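Local coordinates for protein putative secreted endoglycosylceramidase (Rhodococcus hoagii, PDB 6JYZ) that probably hydrolyses the glycosidic link between sugar and ceramide in glycosphingolipids, acting as an endogalactosylceramidase of glycoside hydrolase family 5, at residues 177-182 and 222-227. Residues are numbered along the deposited sequence; the frame is centred on the assembly and turned at random.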
loop_
_atom_site.group_PDB
_atom_site.type_symbol
_atom_site.label_atom_id
_atom_site.label_comp_id
_atom_site.label_asym_id
_atom_site.label_seq_id
_atom_site.Cartn_x
_atom_site.Cartn_y
_atom_site.Cartn_z
ATOM N N PRO A 177 19.073 -17.372 -1.208
ATOM C CA PRO A 177 19.435 -17.637 -2.612
ATOM C C PRO A 177 18.212 -18.033 -3.444
ATOM O O PRO A 177 18.120 -17.564 -4.559
ATOM C CB PRO A 177 20.509 -18.757 -2.473
ATOM C CG PRO A 177 21.175 -18.393 -1.103
ATOM C CD PRO A 177 19.959 -18.054 -0.221
ATOM N N ALA A 178 17.303 -18.865 -2.913
ATOM C CA ALA A 178 16.173 -19.287 -3.734
ATOM C C ALA A 178 15.283 -18.112 -4.128
ATOM O O ALA A 178 14.814 -18.053 -5.269
ATOM C CB ALA A 178 15.345 -20.298 -2.961
ATOM N N VAL A 179 15.048 -17.195 -3.174
ATOM C CA VAL A 179 14.160 -16.062 -3.477
ATOM C C VAL A 179 14.831 -15.183 -4.491
ATOM O O VAL A 179 14.185 -14.743 -5.460
ATOM C CB VAL A 179 13.881 -15.280 -2.181
ATOM C CG1 VAL A 179 13.158 -13.943 -2.436
ATOM C CG2 VAL A 179 13.051 -16.148 -1.224
ATOM N N ALA A 180 16.126 -14.900 -4.321
ATOM C CA ALA A 180 16.827 -14.067 -5.273
ATOM C C ALA A 180 16.836 -14.685 -6.674
ATOM O O ALA A 180 16.652 -13.990 -7.692
ATOM C CB ALA A 180 18.252 -13.786 -4.780
ATOM N N ARG A 181 17.053 -15.993 -6.752
ATOM C CA ARG A 181 17.112 -16.667 -8.030
ATOM C C ARG A 181 15.723 -16.641 -8.692
ATOM O O ARG A 181 15.637 -16.456 -9.886
ATOM C CB ARG A 181 17.580 -18.127 -7.802
ATOM C CG ARG A 181 17.699 -18.934 -9.094
ATOM C CD ARG A 181 18.785 -18.436 -9.997
ATOM N NE ARG A 181 18.801 -19.006 -11.363
ATOM C CZ ARG A 181 18.206 -18.459 -12.351
ATOM N NH1 ARG A 181 17.354 -17.441 -12.187
ATOM N NH2 ARG A 181 18.431 -18.885 -13.582
ATOM N N ALA A 182 14.653 -16.869 -7.917
ATOM C CA ALA A 182 13.291 -16.856 -8.483
ATOM C C ALA A 182 12.972 -15.475 -9.013
ATOM O O ALA A 182 12.361 -15.333 -10.080
ATOM C CB ALA A 182 12.265 -17.268 -7.464
ATOM N N GLU A 222 7.219 -4.147 -3.427
ATOM C CA GLU A 222 8.643 -4.287 -3.012
ATOM C C GLU A 222 9.400 -5.240 -3.924
ATOM O O GLU A 222 9.987 -6.246 -3.445
ATOM C CB GLU A 222 8.721 -4.712 -1.555
ATOM C CG GLU A 222 8.141 -3.652 -0.649
ATOM C CD GLU A 222 8.412 -3.825 0.830
ATOM O OE1 GLU A 222 8.780 -4.936 1.232
ATOM O OE2 GLU A 222 8.144 -2.870 1.626
ATOM N N PRO A 223 9.548 -4.914 -5.218
ATOM C CA PRO A 223 10.265 -5.852 -6.091
ATOM C C PRO A 223 11.675 -6.107 -5.558
ATOM O O PRO A 223 12.400 -5.149 -5.267
ATOM C CB PRO A 223 10.276 -5.160 -7.446
ATOM C CG PRO A 223 9.118 -4.206 -7.376
ATOM C CD PRO A 223 9.036 -3.736 -5.925
ATOM N N ASN A 224 12.060 -7.368 -5.415
ATOM C CA ASN A 224 13.383 -7.609 -4.881
ATOM C C ASN A 224 14.454 -7.396 -5.973
ATOM O O ASN A 224 14.152 -7.486 -7.180
ATOM C CB ASN A 224 13.518 -9.021 -4.318
ATOM C CG ASN A 224 12.732 -9.287 -3.043
ATOM O OD1 ASN A 224 11.737 -8.521 -2.638
ATOM N ND2 ASN A 224 13.035 -10.334 -2.377
ATOM N N PRO A 225 15.722 -7.163 -5.623
ATOM C CA PRO A 225 16.757 -6.989 -6.638
ATOM C C PRO A 225 17.014 -8.197 -7.530
ATOM O O PRO A 225 17.595 -8.057 -8.594
ATOM C CB PRO A 225 18.001 -6.623 -5.794
ATOM C CG PRO A 225 17.436 -5.992 -4.557
ATOM C CD PRO A 225 16.180 -6.799 -4.276
ATOM N N GLY A 226 16.593 -9.397 -7.075
ATOM C CA GLY A 226 17.013 -10.595 -7.807
ATOM C C GLY A 226 18.516 -10.815 -7.593
ATOM O O GLY A 226 18.999 -10.822 -6.463
ATOM N N LEU A 227 19.174 -11.093 -8.694
ATOM C CA LEU A 227 20.631 -11.300 -8.683
ATOM C C LEU A 227 21.374 -10.092 -9.198
ATOM O O LEU A 227 22.494 -10.208 -9.727
ATOM C CB LEU A 227 21.013 -12.588 -9.427
ATOM C CG LEU A 227 20.430 -13.860 -8.794
ATOM C CD1 LEU A 227 20.740 -15.077 -9.685
ATOM C CD2 LEU A 227 20.958 -14.099 -7.417
#
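Val179 meets the side-chain amide of Asn224 through its CG1 methyl, the branch set anti to the backbone N (chi1 170°), and the two side chains lie at a slant to one another. Phe183, one turn further along the helix, also touches Asn224.

At Ala180 the backbones come together, with its CA 4.3 Å from the CA of Gly226. Gly226 takes a positive phi of 70°, a conformation that favours glycine, and its CA lies against the helix backbone. The CA of Gly226 makes a CH···O contact of 3.4 Å to the O of Ala180, bent to 135° at the hydrogen. The CB of Ala180 lies 3.5 Å from the O of Gly226 and 3.8 Å from CD2 of Leu227.

Arg181 starts out away from the loop, and only its aliphatic part takes part, CD lying 3.9 Å from CD1 of Leu227. The two methyls of Leu227 are thus divided between neighbouring helical residues, while the Arg181 guanidinium forms a salt bridge with Glu190.

Two hydrogen bonds also join the loop to the same helix: the OE1 of Gln184 accepts from the N of Leu227, and the hydroxyl of Tyr187 bonds to the O of Asn224. Residues 222-227 begin with the Glu-Pro of the Asn-Glu-Pro sequence characteristic of family 5 barrels, just beyond strand 214-218. From there the loop passes between helix 177-187 and helix 230-251, the latter receiving Pro223 on Ile237 and Tyr241 and Pro225 on Ala233.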